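Local structure of SCO family protein (Aquifex aeolicus, 3ME7) at residues 10-21 / 98-109. The protein probably binds copper and takes part in electron transfer, as a SCO1/2-family protein with a thioredoxin-like fold and a redox-active disulfide. Residues are numbered along the deposited sequence; the frame is centred on the assembly and turned at random.
Sequences DITLVDSYGNEF and VKAKTSEDLFKL. With SO4 (sulfate ion), chain C.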
ATOM      1  N   ASP A  10       8.340  13.024  -2.227  1.00 11.21           N
ATOM      2  CA  ASP A  10       7.592  14.142  -2.778  1.00 13.25           C
ATOM      3  C   ASP A  10       6.389  13.737  -3.636  1.00 12.73           C
ATOM      4  O   ASP A  10       5.695  14.614  -4.165  1.00 13.83           O
ATOM      5  CB  ASP A  10       8.517  15.105  -3.547  1.00 16.40           C
ATOM      6  CG  ASP A  10       9.270  14.432  -4.687  1.00 22.05           C
ATOM      7  OD1 ASP A  10       9.269  13.183  -4.794  1.00 19.20           O
ATOM      8  OD2 ASP A  10       9.898  15.168  -5.480  1.00 19.78           O
ATOM      9  N   ILE A  11       6.142  12.424  -3.768  1.00 10.87           N
ATOM     10  CA  ILE A  11       4.940  11.929  -4.442  1.00 10.25           C
ATOM     11  C   ILE A  11       3.703  12.507  -3.752  1.00 10.80           C
ATOM     12  O   ILE A  11       3.552  12.377  -2.529  1.00 11.34           O
ATOM     13  CB  ILE A  11       4.915  10.391  -4.396  1.00 10.85           C
ATOM     14  CG1 ILE A  11       5.970   9.858  -5.366  1.00 13.42           C
ATOM     15  CG2 ILE A  11       3.511   9.841  -4.751  1.00 13.10           C
ATOM     16  CD1 ILE A  11       6.334   8.389  -5.185  1.00 12.86           C
ATOM     17  N   THR A  12       2.821  13.120  -4.542  1.00  9.83           N
ATOM     18  CA  THR A  12       1.585  13.672  -4.021  1.00  9.89           C
ATOM     19  C   THR A  12       0.458  12.668  -4.212  1.00  9.15           C
ATOM     20  O   THR A  12       0.221  12.183  -5.341  1.00  8.02           O
ATOM     21  CB  THR A  12       1.232  15.018  -4.690  1.00 10.68           C
ATOM     22  OG1 THR A  12       2.274  15.976  -4.428  1.00 13.40           O
ATOM     23  CG2 THR A  12      -0.089  15.556  -4.119  1.00 11.36           C
ATOM     24  N   LEU A  13      -0.206  12.352  -3.097  1.00  8.82           N
ATOM     25  CA  LEU A  13      -1.375  11.482  -3.051  1.00  9.08           C
ATOM     26  C   LEU A  13      -2.588  12.289  -2.609  1.00  9.39           C
ATOM     27  O   LEU A  13      -2.453  13.340  -1.974  1.00  9.19           O
ATOM     28  CB  LEU A  13      -1.116  10.335  -2.065  1.00 10.20           C
ATOM     29  CG  LEU A  13       0.133   9.495  -2.346  1.00 11.15           C
ATOM     30  CD1 LEU A  13       0.428   8.615  -1.094  1.00 11.45           C
ATOM     31  CD2 LEU A  13      -0.022   8.668  -3.588  1.00 11.72           C
ATOM     32  N   VAL A  14      -3.774  11.803  -2.953  1.00  8.33           N
ATOM     33  CA  VAL A  14      -5.038  12.423  -2.566  1.00  8.53           C
ATOM     34  C   VAL A  14      -5.899  11.295  -1.996  1.00  8.99           C
ATOM     35  O   VAL A  14      -6.144  10.274  -2.689  1.00  8.37           O
ATOM     36  CB  VAL A  14      -5.749  13.070  -3.770  1.00  8.50           C
ATOM     37  CG1 VAL A  14      -6.945  13.896  -3.309  1.00 11.20           C
ATOM     38  CG2 VAL A  14      -4.778  13.949  -4.567  1.00 10.89           C
ATOM     39  N   ASP A  15      -6.318  11.452  -0.737  1.00  9.76           N
ATOM     40  CA  ASP A  15      -7.168  10.441  -0.114  1.00  9.83           C
ATOM     41  C   ASP A  15      -8.625  10.539  -0.570  1.00 10.29           C
ATOM     42  O   ASP A  15      -8.986  11.434  -1.327  1.00  9.21           O
ATOM     43  CB  ASP A  15      -7.017  10.404   1.419  1.00  9.91           C
ATOM     44  CG  ASP A  15      -7.695  11.544   2.113  1.00  9.50           C
ATOM     45  OD1 ASP A  15      -8.521  12.230   1.494  1.00 10.57           O
ATOM     46  OD2 ASP A  15      -7.406  11.705   3.322  1.00 10.71           O
ATOM     47  N   SER A  16      -9.452   9.600  -0.117  1.00 10.88           N
ATOM     48  CA  SER A  16     -10.821   9.490  -0.618  1.00 11.15           C
ATOM     49  C   SER A  16     -11.721  10.626  -0.138  1.00 12.65           C
ATOM     50  O   SER A  16     -12.858  10.751  -0.599  1.00 14.00           O
ATOM     51  CB  SER A  16     -11.426   8.143  -0.218  1.00 11.58           C
ATOM     52  OG  SER A  16     -11.339   7.959   1.188  1.00 12.30           O
ATOM     53  N   TYR A  17     -11.219  11.438   0.788  1.00 13.24           N
ATOM     54  CA  TYR A  17     -11.924  12.653   1.219  1.00 14.06           C
ATOM     55  C   TYR A  17     -11.481  13.897   0.463  1.00 13.84           C
ATOM     56  O   TYR A  17     -12.009  14.992   0.690  1.00 14.08           O
ATOM     57  CB  TYR A  17     -11.750  12.880   2.722  1.00 15.52           C
ATOM     58  CG  TYR A  17     -12.281  11.747   3.553  1.00 20.60           C
ATOM     59  CD1 TYR A  17     -13.616  11.714   3.946  1.00 16.69           C
ATOM     60  CD2 TYR A  17     -11.453  10.688   3.925  1.00 16.85           C
ATOM     61  CE1 TYR A  17     -14.112  10.658   4.709  1.00 20.78           C
ATOM     62  CE2 TYR A  17     -11.940   9.625   4.681  1.00 20.88           C
ATOM     63  CZ  TYR A  17     -13.267   9.614   5.065  1.00 17.12           C
ATOM     64  OH  TYR A  17     -13.752   8.568   5.809  1.00 21.20           O
ATOM     65  N   GLY A  18     -10.506  13.726  -0.427  1.00 12.94           N
ATOM     66  CA  GLY A  18      -9.952  14.832  -1.200  1.00 12.96           C
ATOM     67  C   GLY A  18      -8.794  15.536  -0.505  1.00 12.92           C
ATOM     68  O   GLY A  18      -8.315  16.562  -0.989  1.00 13.64           O
ATOM     69  N   ASN A  19      -8.342  14.993   0.623  1.00 12.06           N
ATOM     70  CA  ASN A  19      -7.165  15.547   1.308  1.00 12.22           C
ATOM     71  C   ASN A  19      -5.881  15.234   0.569  1.00 11.63           C
ATOM     72  O   ASN A  19      -5.541  14.073   0.362  1.00 11.39           O
ATOM     73  CB  ASN A  19      -7.033  15.008   2.733  1.00 13.00           C
ATOM     74  CG  ASN A  19      -8.238  15.312   3.588  1.00 15.14           C
ATOM     75  OD1 ASN A  19      -8.666  16.470   3.692  1.00 14.47           O
ATOM     76  ND2 ASN A  19      -8.798  14.278   4.213  1.00 14.09           N
ATOM     77  N   GLU A  20      -5.162  16.277   0.192  1.00 12.03           N
ATOM     78  CA  GLU A  20      -3.905  16.110  -0.519  1.00 12.37           C
ATOM     79  C   GLU A  20      -2.729  16.102   0.454  1.00 12.53           C
ATOM     80  O   GLU A  20      -2.683  16.899   1.394  1.00 13.11           O
ATOM     81  CB  GLU A  20      -3.738  17.276  -1.478  1.00 13.86           C
ATOM     82  CG  GLU A  20      -3.215  16.909  -2.786  1.00 20.89           C
ATOM     83  CD  GLU A  20      -3.389  18.026  -3.777  1.00 14.78           C
ATOM     84  OE1 GLU A  20      -4.493  18.189  -4.342  1.00 20.52           O
ATOM     85  OE2 GLU A  20      -2.408  18.734  -3.961  1.00 20.47           O
ATOM     86  N   PHE A  21      -1.776  15.211   0.220  1.00 11.80           N
ATOM     87  CA  PHE A  21      -0.576  15.133   1.052  1.00 11.86           C
ATOM     88  C   PHE A  21       0.578  14.525   0.265  1.00 11.96           C
ATOM     89  O   PHE A  21       0.380  13.911  -0.796  1.00 12.78           O
ATOM     90  CB  PHE A  21      -0.843  14.322   2.336  1.00 11.60           C
ATOM     91  CG  PHE A  21      -1.141  12.853   2.095  1.00 11.13           C
ATOM     92  CD1 PHE A  21      -2.431  12.424   1.734  1.00 11.71           C
ATOM     93  CD2 PHE A  21      -0.149  11.891   2.265  1.00 10.86           C
ATOM     94  CE1 PHE A  21      -2.707  11.069   1.516  1.00 12.32           C
ATOM     95  CE2 PHE A  21      -0.412  10.528   2.061  1.00 11.55           C
ATOM     96  CZ  PHE A  21      -1.704  10.119   1.678  1.00 10.92           C
ATOM     97  N   VAL A  98      -6.252   5.995  -1.505  1.00  8.84           N
ATOM     98  CA  VAL A  98      -5.688   7.175  -2.159  1.00  7.51           C
ATOM     99  C   VAL A  98      -5.486   6.935  -3.635  1.00  6.26           C
ATOM    100  O   VAL A  98      -5.433   5.777  -4.077  1.00  7.00           O
ATOM    101  CB  VAL A  98      -4.338   7.624  -1.538  1.00  7.99           C
ATOM    102  CG1 VAL A  98      -4.455   7.701  -0.020  1.00  9.09           C
ATOM    103  CG2 VAL A  98      -3.194   6.673  -1.915  1.00  8.68           C
ATOM    104  N   LYS A  99      -5.373   8.038  -4.364  1.00  6.66           N
ATOM    105  CA  LYS A  99      -4.898   8.016  -5.759  1.00  7.02           C
ATOM    106  C   LYS A  99      -3.695   8.949  -5.857  1.00  8.55           C
ATOM    107  O   LYS A  99      -3.518   9.837  -5.022  1.00  8.60           O
ATOM    108  CB  LYS A  99      -5.992   8.469  -6.736  1.00  7.95           C
ATOM    109  CG  LYS A  99      -6.503   9.891  -6.468  1.00  7.56           C
ATOM    110  CD  LYS A  99      -7.408  10.383  -7.592  1.00  9.41           C
ATOM    111  CE  LYS A  99      -6.580  10.786  -8.815  1.00  8.41           C
ATOM    112  NZ  LYS A  99      -7.468  11.194  -9.942  1.00 10.47           N
ATOM    113  N   ALA A 100      -2.882   8.762  -6.890  1.00  8.98           N
ATOM    114  CA  ALA A 100      -1.767   9.660  -7.176  1.00 10.09           C
ATOM    115  C   ALA A 100      -2.342  10.930  -7.828  1.00  9.90           C
ATOM    116  O   ALA A 100      -3.267  10.853  -8.638  1.00 11.29           O
ATOM    117  CB  ALA A 100      -0.785   8.967  -8.122  1.00 11.11           C
ATOM    118  N   LYS A 101      -1.793  12.091  -7.477  1.00  9.37           N
ATOM    119  CA  LYS A 101      -2.333  13.369  -7.967  1.00  9.69           C
ATOM    120  C   LYS A 101      -2.240  13.434  -9.506  1.00  9.24           C
ATOM    121  O   LYS A 101      -3.224  13.768 -10.171  1.00 10.83           O
ATOM    122  CB  LYS A 101      -1.589  14.533  -7.296  1.00 10.79           C
ATOM    123  CG  LYS A 101      -1.911  15.947  -7.804  1.00 16.46           C
ATOM    124  CD  LYS A 101      -3.206  16.439  -7.275  1.00 13.78           C
ATOM    125  CE  LYS A 101      -3.425  17.888  -7.726  1.00 15.72           C
ATOM    126  NZ  LYS A 101      -4.613  18.426  -7.061  1.00 14.57           N
ATOM    127  N   THR A 102      -1.062  13.125 -10.047  1.00  7.64           N
ATOM    128  CA  THR A 102      -0.848  13.099 -11.505  1.00  7.46           C
ATOM    129  C   THR A 102      -0.192  11.779 -11.900  1.00  7.92           C
ATOM    130  O   THR A 102       0.238  10.995 -11.043  1.00  7.24           O
ATOM    131  CB  THR A 102       0.101  14.224 -11.987  1.00  7.48           C
ATOM    132  OG1 THR A 102       1.461  13.886 -11.660  1.00 10.27           O
ATOM    133  CG2 THR A 102      -0.263  15.585 -11.335  1.00 10.26           C
ATOM    134  N   SER A 103      -0.055  11.569 -13.212  1.00  7.61           N
ATOM    135  CA  SER A 103       0.584  10.368 -13.748  1.00  7.90           C
ATOM    136  C   SER A 103       2.046  10.294 -13.323  1.00  8.72           C
ATOM    137  O   SER A 103       2.586   9.202 -13.230  1.00  8.77           O
ATOM    138  CB  SER A 103       0.494  10.370 -15.277  1.00  7.15           C
ATOM    139  OG  SER A 103       1.170  11.482 -15.829  1.00  7.58           O
ATOM    140  N   GLU A 104       2.695  11.441 -13.085  1.00  8.05           N
ATOM    141  CA  GLU A 104       4.094  11.408 -12.637  1.00  8.70           C
ATOM    142  C   GLU A 104       4.200  10.818 -11.232  1.00  9.04           C
ATOM    143  O   GLU A 104       5.105  10.028 -10.937  1.00  9.79           O
ATOM    144  CB  GLU A 104       4.769  12.790 -12.709  1.00  9.92           C
ATOM    145  CG  GLU A 104       6.172  12.776 -12.115  1.00 14.52           C
ATOM    146  CD  GLU A 104       6.966  14.065 -12.305  1.00 12.54           C
ATOM    147  OE1 GLU A 104       6.408  15.070 -12.779  1.00 16.95           O
ATOM    148  OE2 GLU A 104       8.177  14.051 -12.005  1.00 16.08           O
ATOM    149  N   ASP A 105       3.277  11.221 -10.368  1.00  8.36           N
ATOM    150  CA  ASP A 105       3.226  10.679  -8.997  1.00  8.32           C
ATOM    151  C   ASP A 105       3.016   9.165  -9.056  1.00  8.07           C
ATOM    152  O   ASP A 105       3.662   8.398  -8.323  1.00  8.89           O
ATOM    153  CB  ASP A 105       2.090  11.329  -8.218  1.00  9.43           C
ATOM    154  CG  ASP A 105       2.321  12.801  -7.976  1.00  8.55           C
ATOM    155  OD1 ASP A 105       3.335  13.175  -7.355  1.00 10.11           O
ATOM    156  OD2 ASP A 105       1.489  13.589  -8.466  1.00 10.69           O
ATOM    157  N   LEU A 106       2.120   8.752  -9.954  1.00  7.93           N
ATOM    158  CA  LEU A 106       1.808   7.341 -10.134  1.00  9.92           C
ATOM    159  C   LEU A 106       2.998   6.555 -10.638  1.00 11.47           C
ATOM    160  O   LEU A 106       3.334   5.512 -10.039  1.00 11.20           O
ATOM    161  CB  LEU A 106       0.601   7.162 -11.055  1.00 11.31           C
ATOM    162  CG  LEU A 106       0.230   5.686 -11.279  1.00 13.76           C
ATOM    163  CD1 LEU A 106      -0.048   4.948  -9.972  1.00 13.34           C
ATOM    164  CD2 LEU A 106      -0.955   5.639 -12.199  1.00 13.33           C
ATOM    165  N   PHE A 107       3.628   7.018 -11.727  1.00 12.21           N
ATOM    166  CA  PHE A 107       4.849   6.399 -12.349  0.50 13.37           C
ATOM    167  C   PHE A 107       5.915   6.164 -11.337  1.00 13.58           C
ATOM    168  O   PHE A 107       6.559   5.115 -11.276  1.00 14.91           O
ATOM    169  CB  PHE A 107       5.495   7.334 -13.413  0.50 13.55           C
ATOM    170  CG  PHE A 107       6.999   7.070 -13.669  0.50 14.12           C
ATOM    171  CD1 PHE A 107       7.425   5.873 -14.234  0.50 14.09           C
ATOM    172  CD2 PHE A 107       7.966   8.027 -13.369  0.50 13.60           C
ATOM    173  CE1 PHE A 107       8.782   5.611 -14.485  0.50 14.56           C
ATOM    174  CE2 PHE A 107       9.343   7.776 -13.613  0.50 14.34           C
ATOM    175  CZ  PHE A 107       9.763   6.542 -14.176  0.50 13.58           C
ATOM    176  N   LYS A 108       6.166   7.245 -10.579  1.00 12.86           N
ATOM    177  CA  LYS A 108       7.256   7.300  -9.591  0.50 13.95           C
ATOM    178  C   LYS A 108       7.028   6.260  -8.507  1.00 13.18           C
ATOM    179  O   LYS A 108       7.951   5.548  -8.104  1.00 12.61           O
ATOM    180  CB  LYS A 108       7.381   8.688  -8.939  0.50 15.86           C
ATOM    181  CG  LYS A 108       8.236   9.690  -9.708  0.50 16.65           C
ATOM    182  CD  LYS A 108       7.955  11.117  -9.254  0.50 17.74           C
ATOM    183  CE  LYS A 108       8.605  11.474  -7.927  0.50 16.60           C
ATOM    184  NZ  LYS A 108       8.511  12.953  -7.669  0.50 18.94           N
ATOM    185  N   LEU A 109       5.788   6.158  -8.058  1.00 10.99           N
ATOM    186  CA  LEU A 109       5.444   5.213  -7.021  1.00 10.01           C
ATOM    187  C   LEU A 109       5.590   3.774  -7.524  1.00  8.23           C
ATOM    188  O   LEU A 109       6.250   2.949  -6.876  1.00  7.69           O
ATOM    189  CB  LEU A 109       4.018   5.487  -6.535  1.00 10.76           C
ATOM    190  CG  LEU A 109       3.450   4.592  -5.434  1.00  9.52           C
ATOM    191  CD1 LEU A 109       4.412   4.476  -4.281  1.00 11.69           C
ATOM    192  CD2 LEU A 109       2.091   5.133  -4.999  1.00 11.77           C
TER
HETATM  193  S   SO4 C 501     -10.342  13.817  -9.421  1.00 15.65           S
HETATM  194  O1  SO4 C 501      -9.466  12.713  -9.044  1.00 20.24           O
HETATM  195  O2  SO4 C 501      -9.786  15.064  -8.918  1.00 21.51           O
HETATM  196  O3  SO4 C 501     -10.482  13.863 -10.879  1.00 20.02           O
HETATM  197  O4  SO4 C 501     -11.656  13.620  -8.807  1.00 19.97           O
HETATM  198  O   HOH W   1       4.024  15.870  -6.453  1.00 23.03           O
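Asp-105 and Thr-12 run alongside each other in the same direction and join helix 103-112 to strand 12-15. Thr-12 N donates an almost straight bond (174°) to Asp-105 OD1, 2.9 Å away, meeting it from above the carboxylate plane. A water bridges OD1 to Asp-10 O and Thr-12 OG1. The other oxygen, OD2, uses its anti lone pair to accept from Thr-102 N; Thr-102, the N-cap, and Asp-105 form a capping box. Glu-104 N also bonds weakly to Thr-102 OG1. Asp-105 CG stands beside its own backbone N (chi1 -66°), which lets the carboxylate serve strand and helix start together. With an alanine here, Thr-12 N and Thr-102 N would probably lose their acceptor, weakening the tie between strand and helix.

Ile-11 lays CG2 against Asp-105 CB, and its CD1 rests 4.0 Å from Leu-109 CB. Beyond it, in one of two modelled conformers, Lys-108 NZ reaches Asp-10 OD1 (3.0 Å), so this salt bridge is doubtful. At the strands, Val-14 and Lys-99 are an antiparallel hydrogen-bonded pair. Leu-13 CD2 packs 4.1 Å from Val-98 CG2, while Val-98 CG1 meets the edge of the Phe-21 ring. Lys-101 is bent at chi2 (77°), and its NZ makes a salt bridge to Glu-20 OE1 (2.7 Å), met from above the carboxylate plane.

Strand 12-15 lies between 20-22 and 95-100 in the mixed sheet of this thioredoxin-like domain. Val-14 touches Leu-78 of helix 78-87, whereas Val-98 and Leu-109 pack on Phe-70 of strand 66-71.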